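PDB 7BZV: 2-aminomuconic 6-semialdehyde dehydrogenase from Pseudomonas sp., which catalyses the NAD+-dependent oxidation of 2-aminomuconic 6-semialdehyde to 2-aminomuconate in the meta-cleavage pathway of 2-aminophenol catabolism. Local coordinates for residues B[77-82]-B[186-191]; B[166-169]-B[173-176]. All coordinates share one frame; numbering follows the deposited sequence.

Overall arrangement
Contact 2 lies within a beta-alpha-beta unit of the Rossmann-like cofactor domain expected in this family; contact 1 joins the next helix, 184-196, to the junction of helices 62-78 and 80-91. Contact 2 is nested within the chain loop closed by contact 1, and strand 173-177 runs on to helix 184-196, so the chain passes from one to the other. Their centres are about 17 Å apart and their nearest atoms about 5 Å, without touching. Leu-160 of helix 156-169 bridges the two regions, meeting Val-176 on the strand and Ala-186 and Leu-189 on the next helix. Contact 2 is buried and purely apolar; contact 1 is a charged surface contact. No other subunit of the tetramer touches either.

Contact 1: B[77-82]-B[186-191]; sequences ERRQQD and ATLLAE
Leu-188 lies against the start of helix 80-91, the first step in a helix-to-helix contact closed by a salt-bridge network of Arg-79, Asp-82 and Glu-191 on the surface of the cofactor-domain part of the aldehyde dehydrogenase fold. Its CD1 packs on the backbone carbonyl of Asp-82, 3.4 Å from Asp-82 O, while its CD2 approaches the guanidinium at a slant, neither over its face nor at its edge, 3.7 Å from Arg-79 NH2. Phe-83, next in sequence to Asp-82, and Ala-86, about a turn further along helix 80-91, also touch this leucine. One turn on, Glu-191 reaches out with an extended chain to the edge of the same guanidinium, the two planes only 17° apart. Arg-79 NH1 donates to Glu-191 OE1 at 3.1 Å, on the anti lone pair; the second bond, from NH2, is weak. Arg-79 occupies the N-cap position between helices 62-78 and 80-91, and a bend at chi3 (54°) lets its NE side turn back to Asp-82. An alanine here is likely to leave Asp-82 and Glu-191 without their shared counter-ion. Arg-79 NE and NH2 both close, side-on and in the guanidinium plane, on the single oxygen Asp-82 OD2, at 3.0 and 2.9 Å.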
ATOM      1  N   GLU B  77       3.139  20.933  24.253  1.00 39.43           N
ATOM      2  CA  GLU B  77       4.423  20.662  24.887  1.00 36.85           C
ATOM      3  C   GLU B  77       4.889  21.862  25.710  1.00 37.64           C
ATOM      4  O   GLU B  77       5.372  21.704  26.831  1.00 46.04           O
ATOM      5  CB  GLU B  77       5.446  20.309  23.828  1.00 48.05           C
ATOM      6  CG  GLU B  77       6.699  19.631  24.336  1.00 52.14           C
ATOM      7  CD  GLU B  77       7.346  18.851  23.213  1.00 61.73           C
ATOM      8  OE1 GLU B  77       7.804  19.525  22.268  1.00 45.70           O
ATOM      9  OE2 GLU B  77       7.349  17.594  23.250  1.00 61.09           O
ATOM     10  N   ARG B  78       4.741  23.070  25.166  1.00 41.46           N
ATOM     11  CA  ARG B  78       5.114  24.265  25.910  1.00 42.45           C
ATOM     12  C   ARG B  78       4.343  24.370  27.213  1.00 46.84           C
ATOM     13  O   ARG B  78       4.867  24.887  28.201  1.00 46.63           O
ATOM     14  CB  ARG B  78       4.866  25.511  25.068  1.00 42.02           C
ATOM     15  CG  ARG B  78       5.428  26.794  25.679  1.00 46.26           C
ATOM     16  CD  ARG B  78       4.945  28.027  24.944  1.00 48.02           C
ATOM     17  NE  ARG B  78       3.533  28.372  25.171  1.00 45.79           N
ATOM     18  CZ  ARG B  78       3.062  28.947  26.279  1.00 55.66           C
ATOM     19  NH1 ARG B  78       3.879  29.233  27.287  1.00 64.55           N
ATOM     20  NH2 ARG B  78       1.768  29.227  26.377  1.00 49.67           N
ATOM     21  N   ARG B  79       3.093  23.898  27.235  1.00 41.57           N
ATOM     22  CA  ARG B  79       2.252  23.983  28.418  1.00 37.53           C
ATOM     23  C   ARG B  79       2.110  22.648  29.123  1.00 35.00           C
ATOM     24  O   ARG B  79       1.107  22.398  29.801  1.00 40.25           O
ATOM     25  CB  ARG B  79       0.887  24.543  28.044  1.00 45.57           C
ATOM     26  CG  ARG B  79       0.945  25.927  27.440  1.00 43.77           C
ATOM     27  CD  ARG B  79      -0.415  26.536  27.432  1.00 43.91           C
ATOM     28  NE  ARG B  79      -0.999  26.526  28.766  1.00 48.88           N
ATOM     29  CZ  ARG B  79      -2.285  26.713  29.016  1.00 43.97           C
ATOM     30  NH1 ARG B  79      -3.131  26.924  28.022  1.00 49.14           N
ATOM     31  NH2 ARG B  79      -2.721  26.688  30.263  1.00 44.21           N
ATOM     32  N   GLN B  80       3.121  21.796  29.019  1.00 36.52           N
ATOM     33  CA  GLN B  80       2.934  20.421  29.458  1.00 40.96           C
ATOM     34  C   GLN B  80       2.824  20.287  30.971  1.00 45.06           C
ATOM     35  O   GLN B  80       2.195  19.335  31.448  1.00 36.62           O
ATOM     36  CB  GLN B  80       4.062  19.532  28.937  1.00 31.15           C
ATOM     37  CG  GLN B  80       5.372  19.528  29.699  1.00 51.55           C
ATOM     38  CD  GLN B  80       6.412  18.658  28.982  1.00 78.81           C
ATOM     39  OE1 GLN B  80       6.059  17.765  28.204  1.00 79.97           O
ATOM     40  NE2 GLN B  80       7.686  18.912  29.240  1.00 89.07           N
ATOM     41  N   GLN B  81       3.424  21.194  31.747  1.00 47.06           N
ATOM     42  CA  GLN B  81       3.220  21.130  33.195  1.00 37.27           C
ATOM     43  C   GLN B  81       1.768  21.458  33.549  1.00 39.32           C
ATOM     44  O   GLN B  81       1.175  20.848  34.453  1.00 43.61           O
ATOM     45  CB  GLN B  81       4.201  22.072  33.899  1.00 42.33           C
ATOM     46  CG  GLN B  81       4.226  21.924  35.425  1.00 47.21           C
ATOM     47  CD  GLN B  81       4.842  20.603  35.851  1.00 46.61           C
ATOM     48  OE1 GLN B  81       5.956  20.271  35.456  1.00 57.02           O
ATOM     49  NE2 GLN B  81       4.109  19.837  36.643  1.00 54.22           N
ATOM     50  N   ASP B  82       1.172  22.407  32.829  1.00 35.04           N
ATOM     51  CA  ASP B  82      -0.244  22.710  33.013  1.00 39.31           C
ATOM     52  C   ASP B  82      -1.104  21.477  32.775  1.00 43.87           C
ATOM     53  O   ASP B  82      -1.996  21.158  33.577  1.00 33.24           O
ATOM     54  CB  ASP B  82      -0.664  23.838  32.067  1.00 45.34           C
ATOM     55  CG  ASP B  82       0.005  25.166  32.385  1.00 55.85           C
ATOM     56  OD1 ASP B  82       0.668  25.267  33.431  1.00 62.46           O
ATOM     57  OD2 ASP B  82      -0.154  26.113  31.583  1.00 53.87           O
ATOM     58  N   ALA B 186      -9.184  18.617  28.846  1.00 29.09           N
ATOM     59  CA  ALA B 186      -9.982  18.967  27.676  1.00 32.86           C
ATOM     60  C   ALA B 186     -10.168  20.468  27.593  1.00 35.93           C
ATOM     61  O   ALA B 186     -10.124  21.049  26.501  1.00 31.80           O
ATOM     62  CB  ALA B 186     -11.353  18.276  27.716  1.00 29.31           C
ATOM     63  N   THR B 187     -10.376  21.112  28.744  1.00 31.88           N
ATOM     64  CA  THR B 187     -10.465  22.566  28.739  1.00 29.96           C
ATOM     65  C   THR B 187      -9.125  23.203  28.378  1.00 32.54           C
ATOM     66  O   THR B 187      -9.090  24.186  27.633  1.00 33.75           O
ATOM     67  CB  THR B 187     -10.969  23.056  30.104  1.00 37.85           C
ATOM     68  OG1 THR B 187     -12.177  22.348  30.413  1.00 34.77           O
ATOM     69  CG2 THR B 187     -11.233  24.555  30.075  1.00 43.92           C
ATOM     70  N   LEU B 188      -8.007  22.658  28.877  1.00 28.15           N
ATOM     71  CA  LEU B 188      -6.706  23.186  28.460  1.00 31.75           C
ATOM     72  C   LEU B 188      -6.478  22.964  26.965  1.00 33.85           C
ATOM     73  O   LEU B 188      -5.891  23.811  26.275  1.00 35.93           O
ATOM     74  CB  LEU B 188      -5.587  22.534  29.257  1.00 30.36           C
ATOM     75  CG  LEU B 188      -5.611  22.833  30.763  1.00 42.43           C
ATOM     76  CD1 LEU B 188      -4.489  22.121  31.492  1.00 38.96           C
ATOM     77  CD2 LEU B 188      -5.532  24.328  31.027  1.00 42.09           C
ATOM     78  N   LEU B 189      -6.975  21.859  26.432  1.00 36.64           N
ATOM     79  CA  LEU B 189      -6.821  21.654  24.997  1.00 32.35           C
ATOM     80  C   LEU B 189      -7.538  22.750  24.214  1.00 37.88           C
ATOM     81  O   LEU B 189      -6.997  23.288  23.239  1.00 31.66           O
ATOM     82  CB  LEU B 189      -7.313  20.271  24.609  1.00 29.35           C
ATOM     83  CG  LEU B 189      -7.031  19.906  23.126  1.00 30.56           C
ATOM     84  CD1 LEU B 189      -5.558  19.913  22.798  1.00 33.29           C
ATOM     85  CD2 LEU B 189      -7.631  18.510  22.781  1.00 24.60           C
ATOM     86  N   ALA B 190      -8.738  23.130  24.647  1.00 33.31           N
ATOM     87  CA  ALA B 190      -9.420  24.250  24.002  1.00 40.07           C
ATOM     88  C   ALA B 190      -8.606  25.538  24.100  1.00 38.03           C
ATOM     89  O   ALA B 190      -8.534  26.310  23.132  1.00 38.43           O
ATOM     90  CB  ALA B 190     -10.809  24.439  24.611  1.00 38.90           C
ATOM     91  N   GLU B 191      -7.990  25.795  25.257  1.00 38.27           N
ATOM     92  CA  GLU B 191      -7.122  26.964  25.362  1.00 38.40           C
ATOM     93  C   GLU B 191      -6.011  26.895  24.325  1.00 39.01           C
ATOM     94  O   GLU B 191      -5.677  27.899  23.688  1.00 41.02           O
ATOM     95  CB  GLU B 191      -6.544  27.077  26.776  1.00 43.18           C
ATOM     96  CG  GLU B 191      -7.612  27.321  27.849  1.00 42.82           C
ATOM     97  CD  GLU B 191      -7.030  27.551  29.253  1.00 54.16           C
ATOM     98  OE1 GLU B 191      -5.794  27.625  29.408  1.00 41.68           O
ATOM     99  OE2 GLU B 191      -7.819  27.669  30.210  1.00 50.26           O
TER

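Contact 2: B[166-169]-B[173-176]; sequences PALA and AVVV
Ala-167, on the last turn of helix 156-169, faces Val-174 of strand 173-177 with CA atoms 7.3 Å apart, and one residue further in along the connection Leu-168 CA and Ala-173 CA come to 6.5 Å; no hydrogen bond links the two backbones. Ala-167 points its methyl at the strand, and CB meets Val-174 CG1 at 3.7 Å, methyl against methyl. Val-174 answers by pointing its own side chain back toward the helix, CG1 lying beside the backbone N and anti to the carbonyl carbon (chi1 -61°), which turns that branch onto the helix. Helix and strand here are the second half of a beta-alpha-beta crossover that starts in strand 134-150, whose parallel pairing with strand 173-177 includes the bonds of Ala-173 with Gly-145 and Val-147. Val-174 also touches Phe-203 on the other neighbouring strand, 203-205. The CB of Leu-168 points neither at the strand nor away from it, yet the end of its chain comes nearer, bringing CD2 to 4.3 Å from Val-174 CG1, a looser apolar approach to the same branch; Val-202 is a further neighbour of this leucine. The short turn is tied to the helix end by Asn-172, whose ND2 donates to the carbonyl oxygen of Ala-167.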
ATOM      1  N   PRO B 166      -6.921  12.712  14.579  1.00 22.94           N
ATOM      2  CA  PRO B 166      -7.328  12.303  13.228  1.00 23.44           C
ATOM      3  C   PRO B 166      -8.575  13.037  12.741  1.00 21.87           C
ATOM      4  O   PRO B 166      -8.703  13.263  11.529  1.00 24.44           O
ATOM      5  CB  PRO B 166      -7.557  10.785  13.358  1.00 23.21           C
ATOM      6  CG  PRO B 166      -7.922  10.591  14.834  1.00 23.69           C
ATOM      7  CD  PRO B 166      -7.155  11.663  15.589  1.00 21.21           C
ATOM      8  N   ALA B 167      -9.517  13.361  13.625  1.00 29.12           N
ATOM      9  CA  ALA B 167     -10.722  14.064  13.165  1.00 24.57           C
ATOM     10  C   ALA B 167     -10.357  15.405  12.534  1.00 23.93           C
ATOM     11  O   ALA B 167     -10.830  15.740  11.438  1.00 23.26           O
ATOM     12  CB  ALA B 167     -11.696  14.251  14.324  1.00 23.70           C
ATOM     13  N   LEU B 168      -9.461  16.156  13.187  1.00 21.81           N
ATOM     14  CA  LEU B 168      -8.994  17.427  12.631  1.00 24.60           C
ATOM     15  C   LEU B 168      -8.091  17.202  11.418  1.00 26.48           C
ATOM     16  O   LEU B 168      -8.092  17.996  10.475  1.00 23.69           O
ATOM     17  CB  LEU B 168      -8.231  18.230  13.687  1.00 23.77           C
ATOM     18  CG  LEU B 168      -8.976  18.726  14.930  1.00 24.45           C
ATOM     19  CD1 LEU B 168      -8.134  19.578  15.850  1.00 29.39           C
ATOM     20  CD2 LEU B 168     -10.214  19.514  14.468  1.00 27.21           C
ATOM     21  N   ALA B 169      -7.283  16.139  11.430  1.00 23.38           N
ATOM     22  CA  ALA B 169      -6.463  15.832  10.252  1.00 23.55           C
ATOM     23  C   ALA B 169      -7.311  15.722   8.991  1.00 22.44           C
ATOM     24  O   ALA B 169      -6.873  16.108   7.896  1.00 23.43           O
ATOM     25  CB  ALA B 169      -5.716  14.513  10.479  1.00 23.53           C
ATOM     26  N   ALA B 173     -14.731  19.527  11.872  1.00 27.30           N
ATOM     27  CA  ALA B 173     -14.863  20.221  13.147  1.00 24.22           C
ATOM     28  C   ALA B 173     -15.242  19.192  14.197  1.00 27.57           C
ATOM     29  O   ALA B 173     -15.770  18.130  13.864  1.00 35.80           O
ATOM     30  CB  ALA B 173     -15.940  21.311  13.100  1.00 29.03           C
ATOM     31  N   VAL B 174     -14.992  19.498  15.473  1.00 32.19           N
ATOM     32  CA  VAL B 174     -15.340  18.545  16.517  1.00 29.28           C
ATOM     33  C   VAL B 174     -16.185  19.209  17.594  1.00 32.77           C
ATOM     34  O   VAL B 174     -16.078  20.410  17.854  1.00 30.06           O
ATOM     35  CB  VAL B 174     -14.106  17.843  17.171  1.00 26.49           C
ATOM     36  CG1 VAL B 174     -13.357  17.077  16.138  1.00 24.21           C
ATOM     37  CG2 VAL B 174     -13.199  18.822  17.881  1.00 24.87           C
ATOM     38  N   VAL B 175     -17.074  18.408  18.176  1.00 32.21           N
ATOM     39  CA  VAL B 175     -17.781  18.740  19.413  1.00 30.99           C
ATOM     40  C   VAL B 175     -17.425  17.670  20.423  1.00 33.08           C
ATOM     41  O   VAL B 175     -17.760  16.495  20.228  1.00 32.71           O
ATOM     42  CB  VAL B 175     -19.299  18.824  19.220  1.00 34.80           C
ATOM     43  CG1 VAL B 175     -19.962  19.180  20.532  1.00 41.48           C
ATOM     44  CG2 VAL B 175     -19.628  19.874  18.179  1.00 32.84           C
ATOM     45  N   VAL B 176     -16.768  18.082  21.502  1.00 26.75           N
ATOM     46  CA  VAL B 176     -16.053  17.195  22.416  1.00 31.77           C
ATOM     47  C   VAL B 176     -16.702  17.314  23.778  1.00 36.75           C
ATOM     48  O   VAL B 176     -16.899  18.432  24.270  1.00 33.98           O
ATOM     49  CB  VAL B 176     -14.567  17.592  22.499  1.00 36.06           C
ATOM     50  CG1 VAL B 176     -13.985  17.216  23.809  1.00 44.61           C
ATOM     51  CG2 VAL B 176     -13.816  17.012  21.314  1.00 42.62           C
TER